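Local coordinates for protein beta-1,3-1,4-glucanase (Caldicellulosiruptor sp. F32, PDB 5H4R) that probably cleaves mixed-linkage beta-1,3-1,4-glucans such as lichenan, as a family 5 glycoside hydrolase built on a TIM barrel, at residues 83-88 with 375-380; 101-106 with 141-146; 137-142 with 182-187. The protein carries 1 engineered substitution. All coordinates share one frame; numbering follows the deposited sequence.

From the N terminus, the chain first reaches helix 83-91, which packs against residues 375-380 almost at the other end of the protein: contact 1 closes a loop that holds most of the barrel. Within that span, the loop after strand 96-99 meets the loop after strand 135-139 in contact 2. Contact 3 follows directly, pairing strand 135-139 and its continuation with strand 181-184; it shares H141 and H142 with contact 2. Contacts 2 and 3 thus step round neighbouring strands of the eight-stranded barrel to the bound sugar, and N139 bonds across from one to the other. Contact 1 lies apart, its centre about 26 Å from contact 2's and about 23 Å from contact 3's.

Contact 1: 83-88 with 375-380; sequences KQMIDT and LDRKTL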
loop_
_atom_site.group_PDB
_atom_site.type_symbol
_atom_site.label_atom_id
_atom_site.label_comp_id
_atom_site.label_asym_id
_atom_site.label_seq_id
_atom_site.Cartn_x
_atom_site.Cartn_y
_atom_site.Cartn_z
ATOM N N LYS A 83 2.870 18.893 9.537
ATOM C CA LYS A 83 2.626 18.144 10.769
ATOM C C LYS A 83 1.162 18.245 11.193
ATOM O O LYS A 83 0.570 17.257 11.644
ATOM C CB LYS A 83 3.549 18.601 11.900
ATOM C CG LYS A 83 3.517 17.548 13.033
ATOM C CD LYS A 83 4.363 17.882 14.224
ATOM C CE LYS A 83 4.152 16.822 15.296
ATOM N NZ LYS A 83 2.793 16.879 15.911
ATOM N N GLN A 84 0.542 19.418 11.017
ATOM C CA GLN A 84 -0.867 19.546 11.379
ATOM C C GLN A 84 -1.722 18.562 10.586
ATOM O O GLN A 84 -2.689 18.000 11.106
ATOM C CB GLN A 84 -1.342 20.989 11.153
ATOM C CG GLN A 84 -2.732 21.266 11.678
ATOM C CD GLN A 84 -3.188 22.710 11.450
ATOM O OE1 GLN A 84 -2.480 23.516 10.845
ATOM N NE2 GLN A 84 -4.378 23.036 11.944
ATOM N N MET A 85 -1.386 18.347 9.328
ATOM C CA MET A 85 -2.141 17.401 8.516
ATOM C C MET A 85 -2.040 15.991 9.079
ATOM O O MET A 85 -3.044 15.288 9.215
ATOM C CB MET A 85 -1.613 17.455 7.091
ATOM C CG MET A 85 -2.352 16.593 6.109
ATOM S SD MET A 85 -1.523 16.655 4.508
ATOM C CE MET A 85 -1.464 18.375 4.224
ATOM N N ILE A 86 -0.826 15.554 9.416
ATOM C CA ILE A 86 -0.674 14.215 9.971
ATOM C C ILE A 86 -1.343 14.127 11.340
ATOM O O ILE A 86 -1.943 13.103 11.684
ATOM C CB ILE A 86 0.814 13.837 10.019
ATOM C CG1 ILE A 86 1.452 14.000 8.625
ATOM C CG2 ILE A 86 0.999 12.422 10.565
ATOM C CD1 ILE A 86 0.691 13.315 7.525
ATOM N N ASP A 87 -1.252 15.192 12.143
ATOM C CA ASP A 87 -1.984 15.251 13.413
ATOM C C ASP A 87 -3.473 15.011 13.206
ATOM O O ASP A 87 -4.124 14.327 14.005
ATOM C CB ASP A 87 -1.829 16.613 14.073
ATOM C CG ASP A 87 -0.422 16.924 14.563
ATOM O OD1 ASP A 87 0.470 16.046 14.622
ATOM O OD2 ASP A 87 -0.234 18.109 14.917
ATOM N N THR A 88 -4.033 15.622 12.160
ATOM C CA THR A 88 -5.451 15.480 11.853
ATOM C C THR A 88 -5.807 14.035 11.512
ATOM O O THR A 88 -6.828 13.517 11.972
ATOM C CB THR A 88 -5.801 16.430 10.705
ATOM O OG1 THR A 88 -5.616 17.784 11.148
ATOM C CG2 THR A 88 -7.250 16.261 10.266
ATOM N N LEU A 375 -9.789 13.432 3.288
ATOM C CA LEU A 375 -9.346 14.646 3.951
ATOM C C LEU A 375 -9.088 15.733 2.907
ATOM O O LEU A 375 -8.267 15.541 2.001
ATOM C CB LEU A 375 -8.073 14.353 4.745
ATOM C CG LEU A 375 -7.519 15.572 5.484
ATOM C CD1 LEU A 375 -8.461 16.090 6.564
ATOM C CD2 LEU A 375 -6.151 15.196 6.069
ATOM N N ASP A 376 -9.771 16.876 3.033
ATOM C CA ASP A 376 -9.421 18.045 2.218
ATOM C C ASP A 376 -8.161 18.654 2.825
ATOM O O ASP A 376 -8.205 19.315 3.863
ATOM C CB ASP A 376 -10.555 19.060 2.168
ATOM C CG ASP A 376 -10.231 20.250 1.267
ATOM O OD1 ASP A 376 -9.836 20.028 0.099
ATOM O OD2 ASP A 376 -10.344 21.402 1.715
ATOM N N ARG A 377 -7.017 18.422 2.186
ATOM C CA ARG A 377 -5.755 18.794 2.820
ATOM C C ARG A 377 -5.611 20.304 3.000
ATOM O O ARG A 377 -4.963 20.748 3.956
ATOM C CB ARG A 377 -4.592 18.214 2.027
ATOM C CG ARG A 377 -4.555 16.718 2.105
ATOM C CD ARG A 377 -3.328 16.173 1.423
ATOM N NE ARG A 377 -3.530 14.772 1.069
ATOM C CZ ARG A 377 -2.639 14.058 0.381
ATOM N NH1 ARG A 377 -1.496 14.598 0.016
ATOM N NH2 ARG A 377 -2.911 12.798 0.063
ATOM N N LYS A 378 -6.196 21.118 2.109
ATOM C CA LYS A 378 -6.014 22.561 2.205
ATOM C C LYS A 378 -6.701 23.141 3.445
ATOM O O LYS A 378 -6.213 24.126 4.020
ATOM C CB LYS A 378 -6.537 23.229 0.930
ATOM C CG LYS A 378 -6.255 24.724 0.824
ATOM C CD LYS A 378 -6.553 25.223 -0.589
ATOM C CE LYS A 378 -5.934 26.596 -0.877
ATOM N NZ LYS A 378 -6.830 27.714 -0.492
ATOM N N THR A 379 -7.842 22.571 3.847
ATOM C CA THR A 379 -8.602 23.071 4.990
ATOM C C THR A 379 -8.453 22.206 6.227
ATOM O O THR A 379 -8.852 22.637 7.316
ATOM C CB THR A 379 -10.096 23.142 4.652
ATOM O OG1 THR A 379 -10.576 21.829 4.335
ATOM C CG2 THR A 379 -10.340 24.093 3.486
ATOM N N LEU A 380 -7.935 20.993 6.057
ATOM C CA LEU A 380 -7.856 19.968 7.095
ATOM C C LEU A 380 -9.233 19.585 7.620
ATOM O O LEU A 380 -9.390 19.159 8.772
ATOM C CB LEU A 380 -6.938 20.408 8.228
ATOM C CG LEU A 380 -5.500 20.631 7.778
ATOM C CD1 LEU A 380 -4.676 21.054 8.954
ATOM C CD2 LEU A 380 -4.878 19.397 7.125
#
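Over one face of the Q84 side-chain amide lies a methyl of L380: its CD1 sits 3.3 Å from Q84 CD, close to straight above the carbonyl carbon. The other flat group is the R377 guanidinium, but what M85 mostly touches is the hydrocarbon leading to it. M85 SD rests 3.6 Å from R377 CD, and M85 CE comes up against R377 CB. The guanidinium itself reaches on to T56 OG1 and the carbonyl of G54, so its polar end is taken up away from the helix.

M85 carries the middle of the contact. With CG anti to the backbone N (chi1 -176°) and a bend at chi3, its chain stretches out from the helix and then turns its end onto R377. The L380 side chain crosses it at about a right angle, its CD2 3.8 Å from M85 CB. L380 works as a fork, one methyl on Q84 and one on M85. L375 CD2 lies 4.0 Å from M85 CG, and one turn on, T88 CG2 meets the other L375 methyl, CD1, at 3.9 Å.

Behind this surface the turn is held in shape by its own bond, T379 OG1 to D376 OD2 at 2.7 Å. Residues 375-376 and 381-382 form a small hairpin after the eighth barrel strand, and here it packs on the first long helix after strand 50-53, joining the beginning and end of the barrel. No hydrogen bond or salt bridge crosses between the segments, so the fit rests on dispersion and shape, while the R377 guanidinium and the D376-T379 pair find their partners away from the helix.

Contact 2: 101-106 with 141-146; sequences VSWHNH and HHDIMP. With BGC (beta-D-glucopyranose), chain B; BGC (beta-D-glucopyranose), chain C.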
loop_
_atom_site.group_PDB
_atom_site.type_symbol
_atom_site.label_atom_id
_atom_site.label_comp_id
_atom_site.label_asym_id
_atom_site.label_seq_id
_atom_site.Cartn_x
_atom_site.Cartn_y
_atom_site.Cartn_z
ATOM N N VAL A 101 6.469 6.391 -2.140
ATOM C CA VAL A 101 7.498 7.269 -2.689
ATOM C C VAL A 101 7.925 6.747 -4.053
ATOM O O VAL A 101 8.363 5.597 -4.175
ATOM C CB VAL A 101 8.729 7.379 -1.776
ATOM C CG1 VAL A 101 9.719 8.354 -2.396
ATOM C CG2 VAL A 101 8.312 7.837 -0.383
ATOM N N SER A 102 7.895 7.616 -5.050
ATOM C CA SER A 102 8.516 7.308 -6.333
ATOM C C SER A 102 9.887 7.967 -6.354
ATOM O O SER A 102 9.996 9.181 -6.165
ATOM C CB SER A 102 7.655 7.784 -7.494
ATOM O OG SER A 102 6.430 7.083 -7.470
ATOM N N TRP A 103 10.932 7.165 -6.579
ATOM C CA TRP A 103 12.303 7.668 -6.490
ATOM C C TRP A 103 12.947 7.980 -7.834
ATOM O O TRP A 103 13.975 8.670 -7.852
ATOM C CB TRP A 103 13.207 6.662 -5.755
ATOM C CG TRP A 103 12.672 6.207 -4.430
ATOM C CD1 TRP A 103 11.855 5.135 -4.199
ATOM C CD2 TRP A 103 12.868 6.851 -3.149
ATOM N NE1 TRP A 103 11.542 5.065 -2.860
ATOM C CE2 TRP A 103 12.151 6.104 -2.198
ATOM C CE3 TRP A 103 13.579 7.986 -2.723
ATOM C CZ2 TRP A 103 12.126 6.435 -0.858
ATOM C CZ3 TRP A 103 13.535 8.327 -1.386
ATOM C CH2 TRP A 103 12.821 7.530 -0.458
ATOM N N HIS A 104 12.408 7.465 -8.946
ATOM C CA HIS A 104 13.178 7.487 -10.192
ATOM C C HIS A 104 13.370 8.888 -10.760
ATOM O O HIS A 104 14.312 9.085 -11.547
ATOM C CB HIS A 104 12.550 6.559 -11.246
ATOM C CG HIS A 104 11.344 7.116 -11.941
ATOM N ND1 HIS A 104 10.056 6.823 -11.542
ATOM C CD2 HIS A 104 11.227 7.900 -13.038
ATOM C CE1 HIS A 104 9.201 7.423 -12.348
ATOM N NE2 HIS A 104 9.883 8.079 -13.269
ATOM N N ASN A 105 12.532 9.871 -10.394
ATOM C CA ASN A 105 12.771 11.247 -10.810
ATOM C C ASN A 105 13.720 11.972 -9.880
ATOM O O ASN A 105 13.904 13.189 -10.031
ATOM C CB ASN A 105 11.460 12.044 -10.893
ATOM C CG ASN A 105 10.524 11.528 -11.956
ATOM O OD1 ASN A 105 9.387 11.159 -11.656
ATOM N ND2 ASN A 105 10.980 11.503 -13.202
ATOM N N HIS A 106 14.355 11.240 -8.959
ATOM C CA HIS A 106 15.172 11.824 -7.911
ATOM C C HIS A 106 16.503 11.099 -7.747
ATOM O O HIS A 106 17.120 11.183 -6.680
ATOM C CB HIS A 106 14.388 11.802 -6.602
ATOM C CG HIS A 106 13.036 12.425 -6.728
ATOM N ND1 HIS A 106 12.856 13.791 -6.785
ATOM C CD2 HIS A 106 11.803 11.875 -6.854
ATOM C CE1 HIS A 106 11.570 14.056 -6.937
ATOM N NE2 HIS A 106 10.905 12.909 -6.975
ATOM N N HIS A 141 7.458 3.175 -5.302
ATOM C CA HIS A 141 6.115 3.234 -5.857
ATOM C C HIS A 141 6.169 3.223 -7.379
ATOM O O HIS A 141 6.355 2.140 -7.975
ATOM C CB HIS A 141 5.363 4.419 -5.240
ATOM C CG HIS A 141 3.890 4.219 -5.219
ATOM N ND1 HIS A 141 3.258 3.424 -4.279
ATOM C CD2 HIS A 141 2.919 4.686 -6.045
ATOM C CE1 HIS A 141 1.958 3.437 -4.519
ATOM N NE2 HIS A 141 1.728 4.203 -5.576
ATOM N N HIS A 142 5.962 4.360 -8.063
ATOM C CA HIS A 142 5.816 4.397 -9.530
ATOM C C HIS A 142 7.177 4.451 -10.218
ATOM O O HIS A 142 7.483 5.370 -10.980
ATOM C CB HIS A 142 4.987 5.582 -10.014
ATOM C CG HIS A 142 3.556 5.584 -9.597
ATOM N ND1 HIS A 142 2.711 4.502 -9.761
ATOM C CD2 HIS A 142 2.796 6.577 -9.068
ATOM C CE1 HIS A 142 1.504 4.821 -9.317
ATOM N NE2 HIS A 142 1.528 6.078 -8.905
ATOM N N ASP A 143 7.975 3.411 -9.965
ATOM C CA ASP A 143 9.296 3.231 -10.548
ATOM C C ASP A 143 9.360 1.975 -11.412
ATOM O O ASP A 143 10.433 1.409 -11.616
ATOM C CB ASP A 143 10.364 3.152 -9.457
ATOM C CG ASP A 143 10.524 4.449 -8.676
ATOM O OD1 ASP A 143 10.141 5.511 -9.186
ATOM O OD2 ASP A 143 11.104 4.402 -7.568
ATOM N N ILE A 144 8.227 1.530 -11.954
ATOM C CA ILE A 144 8.165 0.249 -12.653
ATOM C C ILE A 144 8.387 0.547 -14.136
ATOM O O ILE A 144 7.453 0.790 -14.904
ATOM C CB ILE A 144 6.854 -0.485 -12.381
ATOM C CG1 ILE A 144 6.556 -0.516 -10.872
ATOM C CG2 ILE A 144 6.903 -1.897 -12.983
ATOM C CD1 ILE A 144 7.618 -1.206 -10.006
ATOM N N MET A 145 9.651 0.519 -14.543
ATOM C CA MET A 145 10.025 0.815 -15.918
ATOM C C MET A 145 11.408 0.238 -16.176
ATOM O O MET A 145 12.229 0.157 -15.254
ATOM C CB MET A 145 9.999 2.329 -16.174
ATOM C CG MET A 145 10.502 3.162 -15.031
ATOM S SD MET A 145 9.910 4.888 -15.044
ATOM C CE MET A 145 10.738 5.395 -16.527
ATOM N N PRO A 146 11.698 -0.162 -17.406
ATOM C CA PRO A 146 13.042 -0.641 -17.720
ATOM C C PRO A 146 14.085 0.410 -17.355
ATOM O O PRO A 146 13.909 1.600 -17.598
ATOM C CB PRO A 146 12.980 -0.897 -19.230
ATOM C CG PRO A 146 11.519 -1.155 -19.496
ATOM C CD PRO A 146 10.804 -0.213 -18.580
HETATM C C2 BGC B . -1.582 2.411 -7.095
HETATM C C3 BGC B . -1.901 3.850 -6.729
HETATM C C4 BGC B . -3.146 4.243 -7.503
HETATM C C5 BGC B . -4.287 3.484 -6.829
HETATM C C6 BGC B . -5.639 3.760 -7.498
HETATM C C1 BGC B . -2.828 1.540 -7.336
HETATM O O2 BGC B . -0.711 1.838 -6.097
HETATM O O3 BGC B . -0.779 4.641 -7.108
HETATM O O4 BGC B . -3.341 5.646 -7.354
HETATM O O5 BGC B . -4.047 2.076 -6.818
HETATM O O6 BGC B . -5.618 3.570 -8.917
HETATM C C2 BGC C . -4.260 7.665 -8.196
HETATM C C3 BGC C . -4.517 8.449 -9.475
HETATM C C4 BGC C . -3.204 8.604 -10.241
HETATM C C5 BGC C . -2.553 7.235 -10.458
HETATM C C6 BGC C . -1.183 7.340 -11.108
HETATM C C1 BGC C . -3.621 6.334 -8.555
HETATM O O2 BGC C . -5.506 7.462 -7.517
HETATM O O3 BGC C . -5.042 9.727 -9.087
HETATM O O4 BGC C . -3.536 9.124 -11.540
HETATM O O5 BGC C . -2.384 6.589 -9.221
HETATM O O6 BGC C . -0.747 6.021 -11.508
#
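H104 takes a chi1 of 78°, its CG between the backbone N and the carbonyl carbon, which sets ND1 on the same side as the residue's own N-H, so that both can reach one oxygen; D143, with CG beside its backbone N (chi1 -65°), brings its carboxylate up to meet them. H104 ND1 donates to D143 OD1 at 2.7 Å with the oxygen near the ring plane, and H104 N gives a second bond to the same OD1 at 3.0 Å. Both donors come from one face of the carboxylate, whose plane stands 82° from the imidazole. The other oxygen, D143 OD2, accepts from W103 N at 2.9 Å on its syn lone pair, lies at the edge of the indole near CD1, and is also bonded to Y162 OH. With an alanine at D143, the amides of W103 and H104 and the hydroxyl of Y162 would probably lose their shared partner, and the H104 ring would be held less firmly.

M145 closes one face of that ring: its SD sits 3.7 Å from the H104 centroid, nearly on the normal, a Met-aromatic contact.

Toward the sugar, backbone and hydroxyl bonds set two histidines. H141 N donates to V101 O at 2.8 Å, and H142 N to S102 OG at 2.8 Å, a hydroxyl also tied to the carbonyl of D58. H141 CD2 lies over the centre of the H142 ring. At its outer edge H141 NE2 is hydrogen-bonded to O3 of glucose B at 3.0 Å, while H142 CE1 approaches the same O3. Bonded to the loop after strand 96-99, the loop after strand 135-139 lines the glycan pocket at the C-terminal mouth of the TIM barrel.

Contact 3: 137-142 with 182-187; sequences IINIHH and IFEAVN. With BGC (beta-D-glucopyranose), chain B; BGC (beta-D-glucopyranose), chain C.
The H141 imidazole and the N187 amide lie stacked, their planes 22° apart, with N187 ND2 over the rim of one ring face, 3.1 Å from H141 CE1. That nitrogen donates to O2 of glucose B at 3.0 Å and to a water bound by H141 O, while N187 OD1 is held by R98.

N139 and E184 run side by side, pointing the same way, but with amide and carboxylate planes turned 74° apart. N139 ND2 spends both hydrogens: one goes to E184 OE2 (3.1 Å), met from above the carboxylate plane, the other to H141 ND1 (3.0 Å) in the ring plane, while N139 OD1 accepts from V101 N. E184 OE2 makes a salt bridge with R98. N139 thus works as a second-shell residue that fixes the rotation of the H141 ring.

Farther back, I138 and F183 lie alongside each other on the helix side, and I137 crosses I182 on the barrel interior. The strands run parallel, with I138 N to I182 O (3.1 Å) and E184 N to I138 O (2.9 Å). N187 precedes Q188, an engineered replacement of glutamate; in family 5 this Asn-Glu pair just beyond the fourth barrel strand probably carries the acid/base glutamate.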
loop_
_atom_site.group_PDB
_atom_site.type_symbol
_atom_site.label_atom_id
_atom_site.label_comp_id
_atom_site.label_asym_id
_atom_site.label_seq_id
_atom_site.Cartn_x
_atom_site.Cartn_y
_atom_site.Cartn_z
ATOM N N ILE A 137 4.658 3.227 6.790
ATOM C CA ILE A 137 5.124 2.384 5.690
ATOM C C ILE A 137 5.709 3.276 4.602
ATOM O O ILE A 137 5.048 4.211 4.141
ATOM C CB ILE A 137 3.983 1.530 5.104
ATOM C CG1 ILE A 137 3.348 0.629 6.170
ATOM C CG2 ILE A 137 4.502 0.745 3.917
ATOM C CD1 ILE A 137 1.978 0.097 5.767
ATOM N N ILE A 138 6.949 2.980 4.180
ATOM C CA ILE A 138 7.551 3.656 3.027
ATOM C C ILE A 138 7.936 2.589 2.001
ATOM O O ILE A 138 8.228 1.446 2.364
ATOM C CB ILE A 138 8.782 4.517 3.408
ATOM C CG1 ILE A 138 9.858 3.704 4.104
ATOM C CG2 ILE A 138 8.358 5.677 4.295
ATOM C CD1 ILE A 138 11.148 4.521 4.425
ATOM N N ASN A 139 7.918 2.954 0.717
ATOM C CA ASN A 139 8.091 1.941 -0.329
ATOM C C ASN A 139 8.871 2.505 -1.515
ATOM O O ASN A 139 9.399 3.624 -1.471
ATOM C CB ASN A 139 6.722 1.409 -0.790
ATOM C CG ASN A 139 5.943 2.405 -1.647
ATOM O OD1 ASN A 139 6.376 3.522 -1.931
ATOM N ND2 ASN A 139 4.769 1.974 -2.089
ATOM N N ILE A 140 8.973 1.678 -2.564
ATOM C CA ILE A 140 9.231 2.096 -3.948
ATOM C C ILE A 140 7.899 2.049 -4.700
ATOM O O ILE A 140 7.259 0.991 -4.745
ATOM C CB ILE A 140 10.259 1.162 -4.617
ATOM C CG1 ILE A 140 11.639 1.257 -3.956
ATOM C CG2 ILE A 140 10.328 1.408 -6.151
ATOM C CD1 ILE A 140 12.685 0.317 -4.514
ATOM N N HIS A 141 7.458 3.175 -5.302
ATOM C CA HIS A 141 6.115 3.234 -5.857
ATOM C C HIS A 141 6.169 3.223 -7.379
ATOM O O HIS A 141 6.355 2.140 -7.975
ATOM C CB HIS A 141 5.363 4.419 -5.240
ATOM C CG HIS A 141 3.890 4.219 -5.219
ATOM N ND1 HIS A 141 3.258 3.424 -4.279
ATOM C CD2 HIS A 141 2.919 4.686 -6.045
ATOM C CE1 HIS A 141 1.958 3.437 -4.519
ATOM N NE2 HIS A 141 1.728 4.203 -5.576
ATOM N N HIS A 142 5.962 4.360 -8.063
ATOM C CA HIS A 142 5.816 4.397 -9.530
ATOM C C HIS A 142 7.177 4.451 -10.218
ATOM O O HIS A 142 7.483 5.370 -10.980
ATOM C CB HIS A 142 4.987 5.582 -10.014
ATOM C CG HIS A 142 3.556 5.584 -9.597
ATOM N ND1 HIS A 142 2.711 4.502 -9.761
ATOM C CD2 HIS A 142 2.796 6.577 -9.068
ATOM C CE1 HIS A 142 1.504 4.821 -9.317
ATOM N NE2 HIS A 142 1.528 6.078 -8.905
ATOM N N ILE A 182 8.027 0.610 8.895
ATOM C CA ILE A 182 7.931 -0.605 8.090
ATOM C C ILE A 182 8.415 -0.269 6.684
ATOM O O ILE A 182 8.034 0.768 6.129
ATOM C CB ILE A 182 6.471 -1.105 8.058
ATOM C CG1 ILE A 182 5.986 -1.382 9.483
ATOM C CG2 ILE A 182 6.308 -2.332 7.151
ATOM C CD1 ILE A 182 4.473 -1.335 9.611
ATOM N N PHE A 183 9.248 -1.143 6.094
ATOM C CA PHE A 183 9.681 -0.977 4.708
ATOM C C PHE A 183 8.891 -1.935 3.829
ATOM O O PHE A 183 8.807 -3.133 4.135
ATOM C CB PHE A 183 11.169 -1.282 4.508
ATOM C CG PHE A 183 12.115 -0.432 5.322
ATOM C CD1 PHE A 183 11.746 0.806 5.815
ATOM C CD2 PHE A 183 13.393 -0.893 5.580
ATOM C CE1 PHE A 183 12.654 1.575 6.543
ATOM C CE2 PHE A 183 14.296 -0.122 6.288
ATOM C CZ PHE A 183 13.922 1.107 6.774
ATOM N N GLU A 184 8.410 -1.427 2.705
ATOM C CA GLU A 184 7.663 -2.198 1.711
ATOM C C GLU A 184 8.464 -2.229 0.415
ATOM O O GLU A 184 8.707 -1.175 -0.173
ATOM C CB GLU A 184 6.281 -1.555 1.483
ATOM C CG GLU A 184 5.465 -2.179 0.355
ATOM C CD GLU A 184 4.246 -1.341 -0.006
ATOM O OE1 GLU A 184 3.436 -1.060 0.904
ATOM O OE2 GLU A 184 4.123 -0.903 -1.188
ATOM N N ALA A 185 8.829 -3.432 -0.047
ATOM C CA ALA A 185 9.844 -3.590 -1.085
ATOM C C ALA A 185 9.564 -2.723 -2.296
ATOM O O ALA A 185 10.452 -2.046 -2.832
ATOM C CB ALA A 185 9.904 -5.054 -1.504
ATOM N N VAL A 186 8.331 -2.808 -2.784
ATOM C CA VAL A 186 7.925 -2.198 -4.038
ATOM C C VAL A 186 6.410 -2.267 -4.016
ATOM O O VAL A 186 5.833 -3.108 -3.312
ATOM C CB VAL A 186 8.536 -2.961 -5.247
ATOM C CG1 VAL A 186 8.103 -4.403 -5.289
ATOM C CG2 VAL A 186 8.203 -2.262 -6.558
ATOM N N ASN A 187 5.769 -1.391 -4.781
ATOM C CA ASN A 187 4.324 -1.221 -4.745
ATOM C C ASN A 187 3.589 -2.294 -5.542
ATOM O O ASN A 187 3.031 -3.229 -4.959
ATOM C CB ASN A 187 4.007 0.195 -5.249
ATOM C CG ASN A 187 2.562 0.476 -5.325
ATOM O OD1 ASN A 187 1.832 0.247 -4.366
ATOM N ND2 ASN A 187 2.114 1.011 -6.462
HETATM C C2 BGC B . -1.582 2.411 -7.095
HETATM C C3 BGC B . -1.901 3.850 -6.729
HETATM C C4 BGC B . -3.146 4.243 -7.503
HETATM C C5 BGC B . -4.287 3.484 -6.829
HETATM C C6 BGC B . -5.639 3.760 -7.498
HETATM C C1 BGC B . -2.828 1.540 -7.336
HETATM O O2 BGC B . -0.711 1.838 -6.097
HETATM O O3 BGC B . -0.779 4.641 -7.108
HETATM O O4 BGC B . -3.341 5.646 -7.354
HETATM O O5 BGC B . -4.047 2.076 -6.818
HETATM O O6 BGC B . -5.618 3.570 -8.917
HETATM C C2 BGC C . -4.260 7.665 -8.196
HETATM C C3 BGC C . -4.517 8.449 -9.475
HETATM C C4 BGC C . -3.204 8.604 -10.241
HETATM C C5 BGC C . -2.553 7.235 -10.458
HETATM C C6 BGC C . -1.183 7.340 -11.108
HETATM C C1 BGC C . -3.621 6.334 -8.555
HETATM O O2 BGC C . -5.506 7.462 -7.517
HETATM O O3 BGC C . -5.042 9.727 -9.087
HETATM O O4 BGC C . -3.536 9.124 -11.540
HETATM O O5 BGC C . -2.384 6.589 -9.221
HETATM O O6 BGC C . -0.747 6.021 -11.508
HETATM O O HOH W 1 4.354 0.211 -8.482
#